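Local coordinates for OmpT protein (Vibrio cholerae serotype O1, PDB 6EHD), which probably acts as a non-specific porin, a beta-barrel channel through which small solutes diffuse across the outer membrane, at residues Gly96-Tyr110 and Glu202-Tyr215. The protein carries 1 engineered substitution. Residues are numbered along the deposited sequence; the frame is centred on the assembly and turned at random.
Sequences GADYSYFFGGTGLRY and EYTIGDALIGVTYY. With C8E ((hydroxyethyloxy)tri(ethyloxy)octane), chain G; C8E ((hydroxyethyloxy)tri(ethyloxy)octane), chain J.
E202 opens the contact by accepting a hydrogen bond at OE1 from Y99 OH, 2.7 Å away. The anti lone pair of OE1 is used. This oxygen lies at the edge of the phenol ring, in its plane, and the ring and carboxylate are nearly coplanar, 11° apart. The chain then reverses through the type II' turn I205–A208, and L209 returns over one face of the same tyrosine: its CD2 stands 4.2 Å from the Y99 ring centroid, a CH-pi contact. Edge and face of Y99 are thus fixed by two adjacent strands, 184-205 and 208-221. At G211 the wall has no side chain; A97 CB approaches to 3.6 Å from G211 C, and Y99 OH also comes close to this backbone. T213 has OG1 anti to its carbonyl carbon (chi1 -60°), which aims it at A97 N for a 2.9 Å hydrogen bond with an N-H...O angle of 152°. The same hydroxyl is hydrogen-bonded to T200 OG1 on the adjoining strand, while its CG2 packs on L108 CD2. A water bridges the backbones of T213 and G107, donating to both carbonyl oxygens. Y215 closes the row and lays one ring face against the L108-R109 backbone: R109 N lies 3.6 Å above the centre of the Y215 ring, and L108 CD2 meets Y215 CD2 at 3.9 Å. R109 turns its charged end away to a salt bridge with E230. Together these contacts pin segment 96-110 against the inner wall, consistent with the constriction loop of general porins, which folds into the barrel. Chemically, two direct hydrogen bonds cross the contact, Y99 OH to E202 and A97 N to T213, with one water bridge. The buried R109 N has no conventional acceptor, but its N-H is aimed at the Y215 ring face, as in an N-H...pi interaction, so the ring takes the acceptor's place.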
# COMPACT_ATOMS: atom_id res chain seq x y z
N GLY A 96 1.54 -7.07 -2.27
CA GLY A 96 1.19 -8.18 -3.22
C GLY A 96 1.79 -7.88 -4.57
O GLY A 96 2.68 -7.01 -4.64
N ALA A 97 1.34 -8.57 -5.60
CA ALA A 97 1.96 -8.56 -6.92
C ALA A 97 1.51 -7.34 -7.76
O ALA A 97 0.84 -7.45 -8.78
CB ALA A 97 1.71 -9.92 -7.67
N ASP A 98 1.98 -6.15 -7.32
CA ASP A 98 1.90 -4.92 -8.07
C ASP A 98 3.32 -4.28 -8.10
O ASP A 98 3.85 -3.98 -6.96
CB ASP A 98 0.87 -3.89 -7.47
CG ASP A 98 1.11 -2.42 -8.00
OD1 ASP A 98 1.47 -2.26 -9.21
OD2 ASP A 98 0.98 -1.46 -7.21
N TYR A 99 3.95 -4.19 -9.28
CA TYR A 99 5.31 -3.73 -9.43
C TYR A 99 5.36 -2.37 -10.12
O TYR A 99 6.43 -1.92 -10.52
CB TYR A 99 6.14 -4.76 -10.17
CG TYR A 99 6.13 -6.13 -9.50
CD1 TYR A 99 6.29 -6.29 -8.12
CD2 TYR A 99 5.92 -7.25 -10.27
CE1 TYR A 99 6.17 -7.55 -7.51
CE2 TYR A 99 5.82 -8.53 -9.67
CZ TYR A 99 5.98 -8.68 -8.31
OH TYR A 99 5.90 -9.99 -7.75
N SER A 100 4.22 -1.67 -10.19
CA SER A 100 4.16 -0.36 -10.86
C SER A 100 4.68 0.83 -10.01
O SER A 100 4.84 0.74 -8.77
CB SER A 100 2.68 -0.09 -11.26
OG SER A 100 1.85 0.18 -10.13
N TYR A 101 4.90 1.98 -10.68
CA TYR A 101 5.26 3.28 -10.07
C TYR A 101 4.05 4.25 -9.99
O TYR A 101 4.12 5.18 -9.22
CB TYR A 101 6.39 3.94 -10.85
CG TYR A 101 7.74 3.52 -10.47
CD1 TYR A 101 8.41 4.17 -9.45
CD2 TYR A 101 8.39 2.48 -11.13
CE1 TYR A 101 9.68 3.69 -9.03
CE2 TYR A 101 9.68 2.06 -10.76
CZ TYR A 101 10.33 2.71 -9.71
OH TYR A 101 11.61 2.28 -9.29
N PHE A 102 2.94 4.03 -10.72
CA PHE A 102 1.79 4.93 -10.80
C PHE A 102 0.38 4.35 -10.75
O PHE A 102 -0.46 4.83 -9.98
CB PHE A 102 1.84 5.83 -12.08
CG PHE A 102 2.94 6.85 -12.13
CD1 PHE A 102 2.84 7.99 -11.41
CD2 PHE A 102 4.10 6.60 -12.93
CE1 PHE A 102 3.87 8.97 -11.48
CE2 PHE A 102 5.09 7.62 -13.04
CZ PHE A 102 4.95 8.77 -12.31
N PHE A 103 0.09 3.31 -11.53
CA PHE A 103 -1.33 2.96 -11.83
C PHE A 103 -1.86 1.64 -11.26
O PHE A 103 -3.06 1.44 -11.20
CB PHE A 103 -1.54 2.97 -13.36
CG PHE A 103 -1.21 4.32 -14.03
CD1 PHE A 103 -1.88 5.49 -13.58
CD2 PHE A 103 -0.21 4.42 -15.00
CE1 PHE A 103 -1.55 6.76 -14.14
CE2 PHE A 103 0.12 5.67 -15.54
CZ PHE A 103 -0.59 6.82 -15.12
N GLY A 104 -0.97 0.71 -10.91
CA GLY A 104 -1.40 -0.61 -10.33
C GLY A 104 -1.73 -0.59 -8.88
O GLY A 104 -1.63 0.47 -8.22
N GLY A 105 -2.11 -1.77 -8.36
CA GLY A 105 -2.64 -2.00 -7.01
C GLY A 105 -4.15 -2.20 -6.96
O GLY A 105 -4.72 -2.29 -5.86
N THR A 106 -4.84 -2.22 -8.11
CA THR A 106 -6.31 -2.26 -8.06
C THR A 106 -6.83 -3.59 -7.47
O THR A 106 -7.96 -3.62 -6.95
CB THR A 106 -7.03 -2.12 -9.41
OG1 THR A 106 -6.66 -3.17 -10.32
CG2 THR A 106 -6.59 -0.73 -10.06
N GLY A 107 -6.03 -4.65 -7.58
CA GLY A 107 -6.42 -6.01 -7.09
C GLY A 107 -6.08 -6.26 -5.61
O GLY A 107 -6.29 -7.39 -5.08
N LEU A 108 -5.54 -5.24 -4.90
CA LEU A 108 -5.14 -5.41 -3.52
C LEU A 108 -6.17 -4.67 -2.69
O LEU A 108 -6.40 -3.48 -2.91
CB LEU A 108 -3.68 -4.96 -3.28
CG LEU A 108 -2.65 -5.56 -4.25
CD1 LEU A 108 -1.26 -5.00 -3.97
CD2 LEU A 108 -2.55 -7.12 -4.26
N ARG A 109 -6.93 -5.42 -1.86
CA ARG A 109 -8.21 -4.89 -1.37
C ARG A 109 -8.23 -4.53 0.15
O ARG A 109 -9.30 -4.38 0.73
CB ARG A 109 -9.33 -5.90 -1.66
CG ARG A 109 -9.45 -6.36 -3.10
CD ARG A 109 -9.42 -5.22 -4.15
NE ARG A 109 -10.48 -4.21 -3.89
CZ ARG A 109 -10.35 -2.88 -3.94
NH1 ARG A 109 -9.23 -2.29 -4.34
NH2 ARG A 109 -11.41 -2.10 -3.62
N TYR A 110 -7.07 -4.42 0.79
CA TYR A 110 -6.98 -4.16 2.25
C TYR A 110 -7.32 -2.67 2.64
O TYR A 110 -7.62 -2.41 3.82
CB TYR A 110 -5.54 -4.46 2.77
CG TYR A 110 -4.42 -3.67 2.12
CD1 TYR A 110 -3.80 -4.11 0.92
CD2 TYR A 110 -4.02 -2.43 2.62
CE1 TYR A 110 -2.84 -3.32 0.27
CE2 TYR A 110 -3.06 -1.64 1.99
CZ TYR A 110 -2.46 -2.09 0.81
OH TYR A 110 -1.51 -1.27 0.22
N GLU A 202 5.67 -15.44 -5.48
CA GLU A 202 6.58 -14.69 -6.31
C GLU A 202 7.84 -15.56 -6.61
O GLU A 202 8.49 -16.09 -5.68
CB GLU A 202 7.02 -13.38 -5.62
CG GLU A 202 5.92 -12.36 -5.41
CD GLU A 202 6.42 -11.15 -4.60
OE1 GLU A 202 6.68 -10.09 -5.16
OE2 GLU A 202 6.58 -11.30 -3.39
N TYR A 203 8.05 -15.76 -7.89
CA TYR A 203 9.06 -16.66 -8.43
C TYR A 203 10.18 -15.88 -9.11
O TYR A 203 9.91 -15.10 -10.05
CB TYR A 203 8.37 -17.59 -9.42
CG TYR A 203 9.17 -18.80 -9.85
CD1 TYR A 203 9.57 -19.77 -8.92
CD2 TYR A 203 9.51 -19.00 -11.19
CE1 TYR A 203 10.31 -20.89 -9.31
CE2 TYR A 203 10.23 -20.13 -11.59
CZ TYR A 203 10.65 -21.06 -10.65
OH TYR A 203 11.40 -22.14 -11.05
N THR A 204 11.41 -16.08 -8.62
CA THR A 204 12.59 -15.46 -9.18
C THR A 204 13.28 -16.53 -10.11
O THR A 204 13.46 -17.74 -9.74
CB THR A 204 13.47 -14.94 -8.04
OG1 THR A 204 12.76 -13.94 -7.32
CG2 THR A 204 14.75 -14.32 -8.57
N ILE A 205 13.49 -16.17 -11.36
CA ILE A 205 14.28 -17.05 -12.28
C ILE A 205 15.20 -16.16 -13.13
O ILE A 205 14.74 -15.49 -14.08
CB ILE A 205 13.42 -17.95 -13.21
CG1 ILE A 205 12.01 -17.34 -13.46
CG2 ILE A 205 13.33 -19.35 -12.61
CD1 ILE A 205 11.21 -17.88 -14.64
N GLY A 206 16.48 -16.18 -12.78
CA GLY A 206 17.51 -15.39 -13.45
C GLY A 206 17.26 -13.89 -13.29
O GLY A 206 17.19 -13.36 -12.19
N ASP A 207 17.16 -13.21 -14.42
CA ASP A 207 16.89 -11.77 -14.42
C ASP A 207 15.38 -11.46 -14.32
O ASP A 207 15.03 -10.27 -14.39
CB ASP A 207 17.44 -11.17 -15.74
CG ASP A 207 19.01 -11.15 -15.77
OD1 ASP A 207 19.58 -10.89 -14.73
OD2 ASP A 207 19.57 -11.39 -16.82
N ALA A 208 14.52 -12.49 -14.18
CA ALA A 208 13.04 -12.32 -14.17
C ALA A 208 12.44 -12.51 -12.80
O ALA A 208 12.92 -13.35 -11.98
CB ALA A 208 12.35 -13.25 -15.19
N LEU A 209 11.34 -11.77 -12.53
CA LEU A 209 10.51 -11.98 -11.32
C LEU A 209 9.09 -12.10 -11.81
O LEU A 209 8.67 -11.27 -12.65
CB LEU A 209 10.65 -10.79 -10.37
CG LEU A 209 9.63 -10.70 -9.23
CD1 LEU A 209 9.89 -11.88 -8.30
CD2 LEU A 209 9.74 -9.36 -8.49
N ILE A 210 8.35 -13.15 -11.41
CA ILE A 210 6.88 -13.22 -11.76
C ILE A 210 6.07 -13.40 -10.50
O ILE A 210 6.42 -14.24 -9.64
CB ILE A 210 6.56 -14.39 -12.72
CG1 ILE A 210 7.42 -14.21 -14.00
CG2 ILE A 210 5.08 -14.34 -13.11
CD1 ILE A 210 7.19 -15.24 -15.11
N GLY A 211 4.99 -12.65 -10.36
CA GLY A 211 4.15 -12.74 -9.18
C GLY A 211 2.67 -12.86 -9.50
O GLY A 211 2.17 -12.23 -10.47
N VAL A 212 1.95 -13.57 -8.61
CA VAL A 212 0.51 -13.67 -8.66
C VAL A 212 -0.07 -13.48 -7.27
O VAL A 212 0.38 -14.10 -6.31
CB VAL A 212 0.02 -15.08 -9.25
CG1 VAL A 212 -1.49 -15.16 -9.25
CG2 VAL A 212 0.63 -15.29 -10.62
N THR A 213 -1.14 -12.66 -7.16
CA THR A 213 -1.90 -12.49 -5.92
C THR A 213 -3.42 -12.67 -6.17
O THR A 213 -4.00 -12.09 -7.14
CB THR A 213 -1.73 -11.08 -5.27
OG1 THR A 213 -0.34 -10.83 -4.94
CG2 THR A 213 -2.66 -10.89 -4.06
N TYR A 214 -4.03 -13.55 -5.33
CA TYR A 214 -5.46 -13.62 -5.21
C TYR A 214 -5.93 -12.81 -3.99
O TYR A 214 -5.38 -12.99 -2.87
CB TYR A 214 -5.87 -15.09 -5.03
CG TYR A 214 -5.59 -16.10 -6.13
CD1 TYR A 214 -5.44 -15.73 -7.47
CD2 TYR A 214 -5.68 -17.50 -5.86
CE1 TYR A 214 -5.18 -16.66 -8.49
CE2 TYR A 214 -5.51 -18.41 -6.88
CZ TYR A 214 -5.35 -18.00 -8.23
OH TYR A 214 -5.22 -18.94 -9.27
N TYR A 215 -6.97 -12.01 -4.09
CA TYR A 215 -7.55 -11.30 -2.94
C TYR A 215 -9.11 -11.50 -2.98
O TYR A 215 -9.74 -11.49 -4.05
CB TYR A 215 -7.26 -9.70 -2.96
CG TYR A 215 -6.46 -9.16 -1.81
CD1 TYR A 215 -7.08 -8.93 -0.54
CD2 TYR A 215 -5.10 -8.86 -1.92
CE1 TYR A 215 -6.37 -8.46 0.54
CE2 TYR A 215 -4.37 -8.36 -0.86
CZ TYR A 215 -4.96 -8.20 0.41
OH TYR A 215 -4.23 -7.74 1.51
C11 C8E G . 9.18 -2.87 -7.76
O12 C8E G . 9.15 -1.41 -7.70
C13 C8E G . 7.82 -0.92 -7.41
C14 C8E G . 7.82 0.57 -7.14
O15 C8E G . 8.53 0.71 -5.89
C16 C8E G . 9.24 1.89 -5.64
C17 C8E G . 8.19 2.76 -5.13
O18 C8E G . 8.50 3.37 -3.88
C19 C8E G . 7.70 4.39 -3.26
C20 C8E G . 6.65 4.59 -2.10
O21 C8E G . 5.80 5.86 -2.02
C1 C8E J . -5.97 -22.73 2.79
C2 C8E J . -5.02 -21.56 2.77
C3 C8E J . -3.69 -22.00 2.20
C4 C8E J . -3.02 -20.88 1.44
C5 C8E J . -1.51 -21.01 1.46
C6 C8E J . -0.85 -20.98 0.11
C7 C8E J . -1.40 -21.91 -0.96
C8 C8E J . -0.26 -22.30 -1.93
O9 C8E J . 0.27 -21.10 -2.48
C10 C8E J . 1.12 -21.16 -3.62
C11 C8E J . 1.18 -19.71 -4.08
O12 C8E J . 0.23 -19.52 -5.14
C13 C8E J . 0.01 -18.16 -5.48
C14 C8E J . -1.38 -18.00 -6.03
O15 C8E J . -1.57 -18.51 -7.36
C16 C8E J . -0.94 -19.65 -7.85
C17 C8E J . -1.80 -20.20 -8.98
O18 C8E J . -1.11 -20.22 -10.21
C19 C8E J . -0.19 -21.29 -10.36
C20 C8E J . 0.41 -20.90 -11.68
O21 C8E J . 1.16 -19.68 -11.67
O HOH W 1 -5.15 -9.40 -6.69